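Local atomic coordinates of cytochrome C-type biogenesis protein ccmF (Thermus thermophilus, PDB entry 6ZMQ), a protein that binds heme b in the membrane and probably serves as the heme lyase that attaches heme to cytochrome c during its maturation. Residues A[117-122]-A[148-153]; A[303-307]-A[329-333]; A[28-32]-A[153-157]. One frame throughout, in Å; residues are numbered along the deposited sequence.

Contact 1: A[117-122]-A[148-153]. With PTY (phosphatidylethanolamine), chain E.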
# COMPACT_ATOMS: atom_id res chain seq x y z
N TRP A 117 10.72 5.71 9.35
CA TRP A 117 11.08 5.25 8.01
C TRP A 117 12.54 4.79 7.95
O TRP A 117 12.84 3.71 7.44
CB TRP A 117 10.82 6.41 7.05
CG TRP A 117 10.70 6.07 5.65
CD1 TRP A 117 10.92 4.86 5.08
CD2 TRP A 117 10.30 6.95 4.59
NE1 TRP A 117 10.69 4.93 3.74
CE2 TRP A 117 10.31 6.20 3.41
CE3 TRP A 117 9.94 8.30 4.53
CZ2 TRP A 117 9.99 6.74 2.18
CZ3 TRP A 117 9.60 8.84 3.30
CH2 TRP A 117 9.62 8.06 2.14
N GLY A 118 13.45 5.64 8.45
CA GLY A 118 14.85 5.26 8.51
C GLY A 118 15.12 4.13 9.48
O GLY A 118 16.04 3.34 9.27
N LEU A 119 14.28 4.01 10.52
CA LEU A 119 14.41 2.87 11.44
C LEU A 119 14.04 1.55 10.78
O LEU A 119 14.73 0.55 10.96
CB LEU A 119 13.55 3.09 12.69
CG LEU A 119 13.75 2.00 13.73
CD1 LEU A 119 13.93 2.67 15.00
CD2 LEU A 119 12.57 1.03 13.89
N LEU A 120 12.93 1.53 10.04
CA LEU A 120 12.54 0.30 9.36
C LEU A 120 13.48 -0.02 8.21
O LEU A 120 13.71 -1.21 7.92
CB LEU A 120 11.08 0.40 8.90
CG LEU A 120 10.05 0.51 10.03
CD1 LEU A 120 8.62 0.36 9.51
CD2 LEU A 120 10.32 -0.50 11.16
N GLN A 121 14.11 1.01 7.62
CA GLN A 121 15.22 0.80 6.69
C GLN A 121 16.40 0.12 7.37
O GLN A 121 16.97 -0.84 6.82
CB GLN A 121 15.66 2.14 6.10
CG GLN A 121 15.31 2.31 4.64
CD GLN A 121 16.17 1.47 3.73
OE1 GLN A 121 17.29 1.07 4.09
NE2 GLN A 121 15.69 1.23 2.54
N THR A 122 16.79 0.61 8.55
CA THR A 122 17.93 0.03 9.26
C THR A 122 17.64 -1.38 9.75
O THR A 122 18.54 -2.24 9.76
CB THR A 122 18.34 0.91 10.44
OG1 THR A 122 17.21 1.17 11.27
CG2 THR A 122 19.02 2.22 10.01
N ILE A 148 20.90 4.67 1.15
CA ILE A 148 19.51 5.03 1.46
C ILE A 148 19.39 5.50 2.90
O ILE A 148 18.72 6.50 3.20
CB ILE A 148 18.57 3.84 1.18
CG1 ILE A 148 18.53 3.50 -0.31
CG2 ILE A 148 17.14 4.13 1.62
CD1 ILE A 148 17.85 2.17 -0.59
N GLN A 149 20.07 4.79 3.81
CA GLN A 149 20.12 5.19 5.22
C GLN A 149 20.79 6.55 5.40
O GLN A 149 20.35 7.36 6.22
CB GLN A 149 20.88 4.15 6.04
CG GLN A 149 20.27 2.77 6.12
CD GLN A 149 21.08 1.85 7.02
OE1 GLN A 149 20.93 0.64 6.97
NE2 GLN A 149 21.94 2.43 7.84
N VAL A 150 21.85 6.80 4.63
CA VAL A 150 22.55 8.09 4.67
C VAL A 150 21.65 9.21 4.16
O VAL A 150 21.65 10.31 4.73
CB VAL A 150 23.90 7.99 3.92
CG1 VAL A 150 24.39 9.32 3.37
CG2 VAL A 150 24.93 7.47 4.85
N PHE A 151 20.82 8.93 3.14
CA PHE A 151 19.86 9.94 2.69
C PHE A 151 18.81 10.23 3.75
O PHE A 151 18.49 11.40 3.98
CB PHE A 151 19.13 9.55 1.40
CG PHE A 151 18.09 10.58 0.99
CD1 PHE A 151 18.47 11.88 0.67
CD2 PHE A 151 16.73 10.29 1.03
CE1 PHE A 151 17.52 12.84 0.32
CE2 PHE A 151 15.78 11.24 0.69
CZ PHE A 151 16.18 12.52 0.33
N PHE A 152 18.28 9.19 4.40
CA PHE A 152 17.24 9.40 5.41
C PHE A 152 17.77 10.14 6.63
O PHE A 152 17.12 11.07 7.13
CB PHE A 152 16.62 8.07 5.85
CG PHE A 152 15.58 7.56 4.92
CD1 PHE A 152 14.65 8.43 4.36
CD2 PHE A 152 15.52 6.22 4.61
CE1 PHE A 152 13.69 7.96 3.49
CE2 PHE A 152 14.56 5.74 3.74
CZ PHE A 152 13.66 6.61 3.18
N PHE A 153 18.97 9.81 7.08
CA PHE A 153 19.47 10.47 8.27
C PHE A 153 20.13 11.81 7.95
O PHE A 153 20.13 12.71 8.80
CB PHE A 153 20.37 9.52 9.04
CG PHE A 153 19.60 8.48 9.81
CD1 PHE A 153 19.05 8.79 11.05
CD2 PHE A 153 19.34 7.23 9.27
CE1 PHE A 153 18.31 7.85 11.75
CE2 PHE A 153 18.60 6.28 9.97
CZ PHE A 153 18.08 6.60 11.21
C1 PTY E . 18.28 23.51 -0.20
C2 PTY E . 15.14 29.79 -1.59
C3 PTY E . 14.68 28.38 -1.96
O4 PTY E . 17.96 23.03 1.07
C5 PTY E . 16.03 23.62 -1.35
C6 PTY E . 17.39 22.91 -1.30
O7 PTY E . 17.25 21.50 -1.15
C8 PTY E . 18.10 20.70 -1.94
O10 PTY E . 18.94 21.22 -2.61
C11 PTY E . 17.98 19.16 -1.98
C12 PTY E . 19.13 18.49 -2.76
C13 PTY E . 18.75 17.09 -3.30
C14 PTY E . 19.85 16.03 -3.11
C15 PTY E . 19.27 14.62 -2.92
C16 PTY E . 20.18 13.50 -3.44
C17 PTY E . 20.55 12.53 -2.31
C18 PTY E . 20.83 11.10 -2.80
C19 PTY E . 21.40 10.24 -1.66
C20 PTY E . 22.00 8.94 -2.21
C21 PTY E . 23.04 8.37 -1.24
C22 PTY E . 24.25 7.81 -2.00
C23 PTY E . 23.98 6.39 -2.50
C24 PTY E . 25.24 5.79 -3.13
C25 PTY E . 25.06 4.30 -3.44
C26 PTY E . 25.21 4.05 -4.94
C27 PTY E . 25.92 2.73 -5.21
C28 PTY E . 25.60 2.29 -6.63
C29 PTY E . 26.68 1.35 -7.17
C30 PTY E . 19.06 23.09 1.95
C31 PTY E . 20.11 21.98 1.90
O30 PTY E . 19.18 23.99 2.70
C32 PTY E . 19.42 20.62 2.00
C33 PTY E . 20.39 19.47 1.70
C34 PTY E . 19.72 18.14 2.04
C35 PTY E . 20.65 16.98 1.67
C36 PTY E . 20.37 15.76 2.56
C37 PTY E . 21.65 14.93 2.70
C38 PTY E . 21.43 13.53 2.14
C39 PTY E . 22.74 12.74 2.08
C40 PTY E . 23.22 12.66 0.63
C41 PTY E . 24.33 11.62 0.47
C42 PTY E . 25.69 12.29 0.64
C43 PTY E . 26.76 11.44 -0.05
C44 PTY E . 27.55 10.69 1.02
P1 PTY E . 16.21 26.29 -1.56
O11 PTY E . 15.18 27.46 -1.02
O12 PTY E . 15.98 26.06 -3.04
O13 PTY E . 17.62 26.79 -1.37
O14 PTY E . 16.03 24.88 -0.71
N1 PTY E . 15.89 30.35 -2.70
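Thr122 gives its hydroxyl to its own helix and its methyl to the neighbouring one. OG1 donates to the backbone O of Leu119 at 2.6 Å, meeting that carbonyl from the side at a C=O...OG1 angle of 111°. With OG1 held between the backbone N and the carbonyl carbon (chi1 53°), CG2 is turned across to the side-chain amide of Gln149, 3.6 Å from its NE2. Gln149 arrives extended, crossing the threonine at about a right angle; its amide finds weak hydrogen bonds beyond this contact, NE2 with Ser35 and OE1 with Thr125. The neighbouring residue, Gln121, bends at chi2 and lays its amide against Ile148, NE2 to CG2 3.4 Å, while its CG meets the edge of the Phe152 ring at CE2, 3.6 Å away. The two glutamines form no hydrogen bond with each other.

Phe152 occupies the middle of the interface. Its CZ stands over one face of the Trp117 indole, 3.4 Å from CE2 and displaced toward the rim, with the phenyl and pyrrole planes inclined at 42°. Beside it Gly118, lacking a side chain, lets the backbones come to 5.7 Å between its CA and that of Phe152. The two helices, 110-129 and 135-157, form an antiparallel transmembrane hairpin; Phe151 and Val150 face the two acyl chains of a phosphatidylethanolamine on another flank. Cohesion across the hairpin is thus aromatic and aliphatic; the Thr122 hydroxyl is bonded along its own helix and the Gln149 amide weakly to third partners.

Contact 2: A[303-307]-A[329-333]. With PTY (phosphatidylethanolamine), chain E.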
# COMPACT_ATOMS: atom_id res chain seq x y z
N LEU A 303 9.08 4.76 -3.13
CA LEU A 303 9.66 5.94 -2.48
C LEU A 303 8.75 7.16 -2.57
O LEU A 303 8.36 7.75 -1.56
CB LEU A 303 11.02 6.28 -3.09
CG LEU A 303 11.54 7.64 -2.61
CD1 LEU A 303 12.08 7.61 -1.17
CD2 LEU A 303 12.53 8.22 -3.59
N LEU A 304 8.38 7.52 -3.81
CA LEU A 304 7.58 8.73 -4.01
C LEU A 304 6.13 8.54 -3.55
O LEU A 304 5.42 9.52 -3.32
CB LEU A 304 7.65 9.17 -5.47
CG LEU A 304 7.71 10.69 -5.75
CD1 LEU A 304 8.46 11.45 -4.66
CD2 LEU A 304 8.34 10.99 -7.12
N GLY A 305 5.67 7.29 -3.43
CA GLY A 305 4.37 7.03 -2.83
C GLY A 305 4.39 7.09 -1.31
O GLY A 305 3.40 7.47 -0.69
N THR A 306 5.51 6.70 -0.69
CA THR A 306 5.56 6.73 0.76
C THR A 306 5.82 8.15 1.26
O THR A 306 5.41 8.50 2.37
CB THR A 306 6.65 5.81 1.30
OG1 THR A 306 7.82 5.89 0.47
CG2 THR A 306 6.19 4.37 1.26
N PHE A 307 6.51 8.96 0.46
CA PHE A 307 6.71 10.37 0.81
C PHE A 307 5.41 11.16 0.70
O PHE A 307 5.22 12.13 1.45
CB PHE A 307 7.82 10.95 -0.07
CG PHE A 307 7.77 12.45 -0.25
CD1 PHE A 307 8.14 13.30 0.79
CD2 PHE A 307 7.42 13.00 -1.47
CE1 PHE A 307 8.11 14.67 0.62
CE2 PHE A 307 7.40 14.38 -1.64
CZ PHE A 307 7.74 15.22 -0.59
N PHE A 329 13.75 14.74 -1.72
CA PHE A 329 13.13 13.48 -2.13
C PHE A 329 13.04 13.37 -3.65
O PHE A 329 13.17 12.26 -4.19
CB PHE A 329 11.75 13.35 -1.50
CG PHE A 329 11.78 12.66 -0.17
CD1 PHE A 329 11.99 13.38 1.00
CD2 PHE A 329 11.68 11.28 -0.10
CE1 PHE A 329 12.04 12.75 2.23
CE2 PHE A 329 11.74 10.63 1.12
CZ PHE A 329 11.92 11.37 2.29
N LEU A 330 12.89 14.49 -4.36
CA LEU A 330 12.91 14.48 -5.82
C LEU A 330 14.29 14.13 -6.35
O LEU A 330 14.42 13.33 -7.29
CB LEU A 330 12.43 15.84 -6.35
CG LEU A 330 12.34 16.14 -7.85
CD1 LEU A 330 11.06 16.88 -8.15
CD2 LEU A 330 13.53 16.98 -8.29
N GLY A 331 15.34 14.70 -5.74
CA GLY A 331 16.71 14.33 -6.10
C GLY A 331 17.04 12.88 -5.80
O GLY A 331 17.75 12.22 -6.56
N PHE A 332 16.50 12.36 -4.69
CA PHE A 332 16.70 10.95 -4.33
C PHE A 332 16.01 10.02 -5.32
O PHE A 332 16.57 8.99 -5.72
CB PHE A 332 16.20 10.71 -2.91
CG PHE A 332 16.51 9.34 -2.37
CD1 PHE A 332 17.76 8.76 -2.56
CD2 PHE A 332 15.53 8.60 -1.72
CE1 PHE A 332 18.03 7.49 -2.07
CE2 PHE A 332 15.79 7.32 -1.24
CZ PHE A 332 17.04 6.76 -1.41
N PHE A 333 14.77 10.36 -5.72
CA PHE A 333 14.01 9.60 -6.72
C PHE A 333 14.72 9.57 -8.07
O PHE A 333 14.79 8.52 -8.72
CB PHE A 333 12.61 10.22 -6.86
CG PHE A 333 11.76 9.64 -7.98
CD1 PHE A 333 11.03 8.48 -7.77
CD2 PHE A 333 11.66 10.27 -9.23
CE1 PHE A 333 10.24 7.93 -8.78
CE2 PHE A 333 10.88 9.73 -10.24
CZ PHE A 333 10.17 8.56 -10.01
C1 PTY E . 18.28 23.51 -0.20
C2 PTY E . 15.14 29.79 -1.59
C3 PTY E . 14.68 28.38 -1.96
O4 PTY E . 17.96 23.03 1.07
C5 PTY E . 16.03 23.62 -1.35
C6 PTY E . 17.39 22.91 -1.30
O7 PTY E . 17.25 21.50 -1.15
C8 PTY E . 18.10 20.70 -1.94
O10 PTY E . 18.94 21.22 -2.61
C11 PTY E . 17.98 19.16 -1.98
C12 PTY E . 19.13 18.49 -2.76
C13 PTY E . 18.75 17.09 -3.30
C14 PTY E . 19.85 16.03 -3.11
C15 PTY E . 19.27 14.62 -2.92
C16 PTY E . 20.18 13.50 -3.44
C17 PTY E . 20.55 12.53 -2.31
C18 PTY E . 20.83 11.10 -2.80
C19 PTY E . 21.40 10.24 -1.66
C20 PTY E . 22.00 8.94 -2.21
C21 PTY E . 23.04 8.37 -1.24
C22 PTY E . 24.25 7.81 -2.00
C23 PTY E . 23.98 6.39 -2.50
C24 PTY E . 25.24 5.79 -3.13
C25 PTY E . 25.06 4.30 -3.44
C26 PTY E . 25.21 4.05 -4.94
C27 PTY E . 25.92 2.73 -5.21
C28 PTY E . 25.60 2.29 -6.63
C29 PTY E . 26.68 1.35 -7.17
C30 PTY E . 19.06 23.09 1.95
C31 PTY E . 20.11 21.98 1.90
O30 PTY E . 19.18 23.99 2.70
C32 PTY E . 19.42 20.62 2.00
C33 PTY E . 20.39 19.47 1.70
C34 PTY E . 19.72 18.14 2.04
C35 PTY E . 20.65 16.98 1.67
C36 PTY E . 20.37 15.76 2.56
C37 PTY E . 21.65 14.93 2.70
C38 PTY E . 21.43 13.53 2.14
C39 PTY E . 22.74 12.74 2.08
C40 PTY E . 23.22 12.66 0.63
C41 PTY E . 24.33 11.62 0.47
C42 PTY E . 25.69 12.29 0.64
C43 PTY E . 26.76 11.44 -0.05
C44 PTY E . 27.55 10.69 1.02
P1 PTY E . 16.21 26.29 -1.56
O11 PTY E . 15.18 27.46 -1.02
O12 PTY E . 15.98 26.06 -3.04
O13 PTY E . 17.62 26.79 -1.37
O14 PTY E . 16.03 24.88 -0.71
N1 PTY E . 15.89 30.35 -2.70
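Phe307 and Phe329 lie nearly parallel, their planes 12° apart and their centroids 4.7 Å from each other, an offset stack. The slip between the rings sets Phe329 CB above the middle of the Phe307 ring, and CD1 of Phe307 over the rim of Phe329, 3.8 Å from CG. Leu303 meets the same phenylalanine differently: its CD1 comes up at the edge of the Phe329 ring, 3.8 Å from CE2. Both branches of the leucine, CD1 and CD2, come to 3.6 Å from Phe332 CD2, and CD2 also nears the edge of the Phe333 ring. With CG anti to the backbone N (chi1 170°), the leucine fork is spread among three aromatic residues.

This is the antiparallel packing of two transmembrane helices that follow one another in the chain, 288-307 and 325-345; the axes of segments 303-307 and 329-333 approach to 10.6 Å. Leu304 adds a CH-pi contact at the other end, its CD2 only 11° off the normal of the Phe333 ring and 3.7 Å from its centroid. Phe332 turns its CD1 side to a lipid tail, 3.9 Å from C18 of the phosphatidylethanolamine, and its ring also stacks with Phe151 of helix 135-157.

Contact 3: A[28-32]-A[153-157]. With PTY (phosphatidylethanolamine), chain E.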
# COMPACT_ATOMS: atom_id res chain seq x y z
N VAL A 28 20.43 10.23 15.81
CA VAL A 28 20.43 10.46 14.36
C VAL A 28 21.84 10.77 13.86
O VAL A 28 22.23 10.31 12.77
CB VAL A 28 19.38 11.52 13.92
CG1 VAL A 28 18.03 11.25 14.52
CG2 VAL A 28 19.77 12.97 14.22
N SER A 29 22.66 11.46 14.67
CA SER A 29 24.02 11.79 14.24
C SER A 29 24.92 10.56 14.23
O SER A 29 25.69 10.35 13.29
CB SER A 29 24.60 12.89 15.12
OG SER A 29 23.64 13.90 15.40
N LEU A 30 24.83 9.74 15.28
CA LEU A 30 25.65 8.54 15.37
C LEU A 30 25.20 7.51 14.33
O LEU A 30 26.05 6.82 13.75
CB LEU A 30 25.58 7.99 16.80
CG LEU A 30 26.73 7.18 17.41
CD1 LEU A 30 28.09 7.58 16.85
CD2 LEU A 30 26.69 7.41 18.90
N ALA A 31 23.90 7.45 14.02
CA ALA A 31 23.41 6.59 12.95
C ALA A 31 23.88 7.06 11.58
O ALA A 31 24.21 6.23 10.72
CB ALA A 31 21.87 6.52 12.96
N LEU A 32 23.90 8.38 11.37
CA LEU A 32 24.45 8.96 10.15
C LEU A 32 25.93 8.65 10.02
O LEU A 32 26.41 8.36 8.91
CB LEU A 32 24.23 10.47 10.17
CG LEU A 32 24.24 11.25 8.86
CD1 LEU A 32 24.12 12.74 9.15
CD2 LEU A 32 25.43 10.97 7.98
N PHE A 153 18.97 9.81 7.08
CA PHE A 153 19.47 10.47 8.27
C PHE A 153 20.13 11.81 7.95
O PHE A 153 20.13 12.71 8.80
CB PHE A 153 20.37 9.52 9.04
CG PHE A 153 19.60 8.48 9.81
CD1 PHE A 153 19.05 8.79 11.05
CD2 PHE A 153 19.34 7.23 9.27
CE1 PHE A 153 18.31 7.85 11.75
CE2 PHE A 153 18.60 6.28 9.97
CZ PHE A 153 18.08 6.60 11.21
N GLY A 154 20.64 11.99 6.73
CA GLY A 154 21.00 13.33 6.28
C GLY A 154 19.81 14.25 6.16
O GLY A 154 19.82 15.37 6.69
N VAL A 155 18.72 13.77 5.54
CA VAL A 155 17.50 14.58 5.37
C VAL A 155 16.76 14.71 6.70
O VAL A 155 15.79 15.46 6.81
CB VAL A 155 16.60 13.98 4.27
CG1 VAL A 155 15.69 12.86 4.79
CG2 VAL A 155 15.80 15.05 3.55
N MET A 156 17.12 13.88 7.68
CA MET A 156 16.65 14.06 9.04
C MET A 156 17.56 14.98 9.85
O MET A 156 17.14 15.51 10.88
CB MET A 156 16.56 12.69 9.71
CG MET A 156 15.57 12.56 10.86
SD MET A 156 15.69 10.88 11.52
CE MET A 156 15.71 9.90 10.02
N ALA A 157 18.83 15.14 9.46
CA ALA A 157 19.74 15.93 10.29
C ALA A 157 19.94 17.36 9.82
O ALA A 157 19.84 18.27 10.66
CB ALA A 157 21.11 15.26 10.38
C1 PTY E . 18.28 23.51 -0.20
C2 PTY E . 15.14 29.79 -1.59
C3 PTY E . 14.68 28.38 -1.96
O4 PTY E . 17.96 23.03 1.07
C5 PTY E . 16.03 23.62 -1.35
C6 PTY E . 17.39 22.91 -1.30
O7 PTY E . 17.25 21.50 -1.15
C8 PTY E . 18.10 20.70 -1.94
O10 PTY E . 18.94 21.22 -2.61
C11 PTY E . 17.98 19.16 -1.98
C12 PTY E . 19.13 18.49 -2.76
C13 PTY E . 18.75 17.09 -3.30
C14 PTY E . 19.85 16.03 -3.11
C15 PTY E . 19.27 14.62 -2.92
C16 PTY E . 20.18 13.50 -3.44
C17 PTY E . 20.55 12.53 -2.31
C18 PTY E . 20.83 11.10 -2.80
C19 PTY E . 21.40 10.24 -1.66
C20 PTY E . 22.00 8.94 -2.21
C21 PTY E . 23.04 8.37 -1.24
C22 PTY E . 24.25 7.81 -2.00
C23 PTY E . 23.98 6.39 -2.50
C24 PTY E . 25.24 5.79 -3.13
C25 PTY E . 25.06 4.30 -3.44
C26 PTY E . 25.21 4.05 -4.94
C27 PTY E . 25.92 2.73 -5.21
C28 PTY E . 25.60 2.29 -6.63
C29 PTY E . 26.68 1.35 -7.17
C30 PTY E . 19.06 23.09 1.95
C31 PTY E . 20.11 21.98 1.90
O30 PTY E . 19.18 23.99 2.70
C32 PTY E . 19.42 20.62 2.00
C33 PTY E . 20.39 19.47 1.70
C34 PTY E . 19.72 18.14 2.04
C35 PTY E . 20.65 16.98 1.67
C36 PTY E . 20.37 15.76 2.56
C37 PTY E . 21.65 14.93 2.70
C38 PTY E . 21.43 13.53 2.14
C39 PTY E . 22.74 12.74 2.08
C40 PTY E . 23.22 12.66 0.63
C41 PTY E . 24.33 11.62 0.47
C42 PTY E . 25.69 12.29 0.64
C43 PTY E . 26.76 11.44 -0.05
C44 PTY E . 27.55 10.69 1.02
P1 PTY E . 16.21 26.29 -1.56
O11 PTY E . 15.18 27.46 -1.02
O12 PTY E . 15.98 26.06 -3.04
O13 PTY E . 17.62 26.79 -1.37
O14 PTY E . 16.03 24.88 -0.71
N1 PTY E . 15.89 30.35 -2.70
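Phe153, Val28 and Leu32 bury the most surface here, and the phenylalanine ring is approached from three directions. Over its centre on one face sits the methyl of Ala31, a CH-pi contact with CB 4.0 Å from the ring centroid and 12° off the normal. The opposite face is taken by CE of Met156, from the same helix as the ring. At the edge, in the ring plane, Val28 brings CB to 4.0 Å from CD1. Both faces and one edge are occupied by aliphatic or thioether groups, which probably limits the swing of the ring.

Val28 has a second partner. Its CG1 meets the sulfur of Met156, with SD 3.8 Å away and the two side chains running obliquely to one another. The methionine is extended from the backbone and then kinks at chi3 (-45°), which carries CE back over the phenylalanine while SD faces the valine.

The setting is a pair of antiparallel transmembrane helices far apart in sequence, 20-47 and 135-157; the axes of segments 28-32 and 153-157 come to 9.5 Å, crossing at -147°. Their closest backbone approach is between Leu32 and Phe153, CA to CA 5.5 Å.

At that approach Leu32 lies alongside the root of the ring, its CB 4.1 Å from Phe153 CB. Its CG is anti to the backbone N, and CD1 reaches onward to the methyl of Ala157, 4.1 Å from CB, passing near the backbone O of Phe153. Gly154 presents bare backbone next to Leu32, and its carbonyl carbon is 3.9 Å from C36 of the phosphatidylethanolamine. Ala67 and Ala71 of helix 61-81 pack against Ala31 and Val28.

How the contacts relate
From the N terminus, helix 20-47 supplies the first half of contact 3, which waits some 120 residues, mostly helical, for its partner on helix 135-157. Inside that long loop lies contact 1, closed between helices 110-129 and 135-157; the two share Phe153, so helix 135-157 takes part in both. Contact 2 follows in series, joining helices 288-307 and 325-345 after the other loops have closed, and no loop crosses another. Contacts 1 and 2 nevertheless meet in space, where Phe151 packs on Phe332 and Trp117 on Phe329. One phosphatidylethanolamine touches a segment of each contact, lying against helices 135-157 and 325-345.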